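Local coordinates for GTPase activator-like protein (Chaetomium thermophilum, PDB 5HIU), which probably acts as a GTPase activator when complete, the chain here being the N-terminal part of its TSC2 protein, at residues 124-129 / 133-138. Numbering follows the deposited sequence.
Sequences QLTNHG and AGFYYE
F135 reaches back from the loop 133-138 to L125 and T126 at the end of helix 115-126, and its ring makes all the contact between 124-129 and 133-138. Its CB is directed at the helix end, and CG stands between the backbone N and carbonyl carbon (chi1 43°), which turns the ring toward L125 and T126. CG, CD1 and CD2 of F135 stay farther from both than the outer ring atoms do. CE1 and CZ of F135 each lie 3.4 Å from CD2 of L125, a methyl set obliquely to the ring; CZ of F135 is also 3.8 Å from CG of L125. On the other side of CZ, CE2 of F135 receives CG2 of T126 at 3.7 Å, near the ring plane and therefore at the edge.

T126 OG1 accepts from G129 N at 3.0 Å (N-H...O angle 140°), an ST motif, and is hydrogen-bonded to L122 O, with E123 O a further partner. H128 N to E123 O, a weak N127 N to Q124 O bond (3.3 Å) and positive phi at N127 (66°) identify the Schellman motif ending the helix. F135 also stacks on F103 and touches L122, placing this buried apolar contact between helices 96-107 and 115-126, just before helix 139-163.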
loop_
_atom_site.group_PDB
_atom_site.type_symbol
_atom_site.label_atom_id
_atom_site.label_comp_id
_atom_site.label_asym_id
_atom_site.label_seq_id
_atom_site.Cartn_x
_atom_site.Cartn_y
_atom_site.Cartn_z
ATOM N N GLN A 124 -11.595 -17.499 -10.567
ATOM C CA GLN A 124 -12.084 -18.869 -10.472
ATOM C C GLN A 124 -11.114 -19.865 -11.031
ATOM O O GLN A 124 -11.005 -20.953 -10.508
ATOM C CB GLN A 124 -13.409 -19.035 -11.190
ATOM C CG GLN A 124 -14.539 -18.256 -10.547
ATOM C CD GLN A 124 -14.763 -18.616 -9.080
ATOM O OE1 GLN A 124 -14.939 -19.788 -8.727
ATOM N NE2 GLN A 124 -14.763 -17.595 -8.218
ATOM N N LEU A 125 -10.414 -19.508 -12.100
ATOM C CA LEU A 125 -9.407 -20.393 -12.678
ATOM C C LEU A 125 -8.332 -20.684 -11.647
ATOM O O LEU A 125 -7.899 -21.829 -11.486
ATOM C CB LEU A 125 -8.769 -19.766 -13.923
ATOM C CG LEU A 125 -7.763 -20.628 -14.688
ATOM C CD1 LEU A 125 -8.465 -21.859 -15.229
ATOM C CD2 LEU A 125 -7.047 -19.890 -15.819
ATOM N N THR A 126 -7.909 -19.643 -10.945
ATOM C CA THR A 126 -6.818 -19.759 -9.984
ATOM C C THR A 126 -7.289 -20.188 -8.593
ATOM O O THR A 126 -6.457 -20.506 -7.742
ATOM C CB THR A 126 -6.075 -18.422 -9.840
ATOM O OG1 THR A 126 -6.995 -17.418 -9.384
ATOM C CG2 THR A 126 -5.491 -17.984 -11.164
ATOM N N ASN A 127 -8.607 -20.190 -8.359
ATOM C CA ASN A 127 -9.165 -20.488 -7.045
ATOM C C ASN A 127 -8.760 -19.398 -6.061
ATOM O O ASN A 127 -8.242 -19.667 -4.993
ATOM C CB ASN A 127 -8.685 -21.857 -6.558
ATOM C CG ASN A 127 -9.244 -22.228 -5.205
ATOM O OD1 ASN A 127 -10.353 -21.857 -4.843
ATOM N ND2 ASN A 127 -8.477 -22.979 -4.454
ATOM N N HIS A 128 -8.989 -18.157 -6.452
ATOM C CA HIS A 128 -8.621 -16.986 -5.650
ATOM C C HIS A 128 -7.125 -16.894 -5.431
ATOM O O HIS A 128 -6.669 -16.569 -4.361
ATOM C CB HIS A 128 -9.405 -16.959 -4.332
ATOM C CG HIS A 128 -10.880 -16.984 -4.544
ATOM N ND1 HIS A 128 -11.590 -15.861 -4.902
ATOM C CD2 HIS A 128 -11.769 -18.009 -4.544
ATOM C CE1 HIS A 128 -12.859 -16.182 -5.076
ATOM N NE2 HIS A 128 -12.996 -17.482 -4.864
ATOM N N GLY A 129 -6.366 -17.193 -6.470
ATOM C CA GLY A 129 -4.945 -16.872 -6.508
ATOM C C GLY A 129 -4.069 -18.018 -6.084
ATOM O O GLY A 129 -2.855 -17.896 -6.110
ATOM N N ALA A 133 -0.974 -22.864 -12.057
ATOM C CA ALA A 133 -0.353 -23.839 -12.918
ATOM C C ALA A 133 -0.914 -23.714 -14.339
ATOM O O ALA A 133 -2.158 -23.611 -14.549
ATOM C CB ALA A 133 -0.582 -25.237 -12.382
ATOM N N GLY A 134 0.017 -23.690 -15.297
ATOM C CA GLY A 134 -0.302 -23.463 -16.700
ATOM C C GLY A 134 0.061 -22.075 -17.190
ATOM O O GLY A 134 0.189 -21.841 -18.404
ATOM N N PHE A 135 0.165 -21.148 -16.250
ATOM C CA PHE A 135 0.507 -19.764 -16.539
ATOM C C PHE A 135 1.303 -19.174 -15.361
ATOM O O PHE A 135 1.293 -17.974 -15.126
ATOM C CB PHE A 135 -0.767 -18.956 -16.869
ATOM C CG PHE A 135 -1.932 -19.252 -15.957
ATOM C CD1 PHE A 135 -2.697 -20.399 -16.124
ATOM C CD2 PHE A 135 -2.263 -18.388 -14.932
ATOM C CE1 PHE A 135 -3.761 -20.686 -15.279
ATOM C CE2 PHE A 135 -3.325 -18.665 -14.078
ATOM C CZ PHE A 135 -4.079 -19.814 -14.253
ATOM N N TYR A 136 2.011 -20.045 -14.642
ATOM C CA TYR A 136 3.029 -19.657 -13.659
ATOM C C TYR A 136 3.708 -18.331 -13.989
ATOM O O TYR A 136 3.717 -17.395 -13.186
ATOM C CB TYR A 136 4.110 -20.732 -13.601
ATOM C CG TYR A 136 3.659 -22.044 -13.015
ATOM C CD1 TYR A 136 3.425 -22.164 -11.656
ATOM C CD2 TYR A 136 3.494 -23.170 -13.809
ATOM C CE1 TYR A 136 3.028 -23.364 -11.099
ATOM C CE2 TYR A 136 3.096 -24.372 -13.259
ATOM C CZ TYR A 136 2.871 -24.455 -11.901
ATOM O OH TYR A 136 2.471 -25.631 -11.338
ATOM N N TYR A 137 4.245 -18.253 -15.197
ATOM C CA TYR A 137 5.102 -17.154 -15.566
ATOM C C TYR A 137 4.385 -16.025 -16.262
ATOM O O TYR A 137 4.984 -14.981 -16.481
ATOM C CB TYR A 137 6.287 -17.688 -16.383
ATOM C CG TYR A 137 7.282 -18.310 -15.435
ATOM C CD1 TYR A 137 8.032 -17.501 -14.589
ATOM C CD2 TYR A 137 7.406 -19.691 -15.308
ATOM C CE1 TYR A 137 8.907 -18.035 -13.670
ATOM C CE2 TYR A 137 8.283 -20.237 -14.389
ATOM C CZ TYR A 137 9.035 -19.396 -13.567
ATOM O OH TYR A 137 9.933 -19.877 -12.636
ATOM N N GLU A 138 3.104 -16.214 -16.570
ATOM C CA GLU A 138 2.296 -15.166 -17.215
ATOM C C GLU A 138 1.424 -14.352 -16.257
ATOM O O GLU A 138 0.973 -13.260 -16.594
ATOM C CB GLU A 138 1.382 -15.780 -18.299
ATOM C CG GLU A 138 2.110 -16.382 -19.494
ATOM C CD GLU A 138 2.176 -17.897 -19.452
ATOM O OE1 GLU A 138 2.738 -18.427 -18.472
ATOM O OE2 GLU A 138 1.682 -18.556 -20.415
#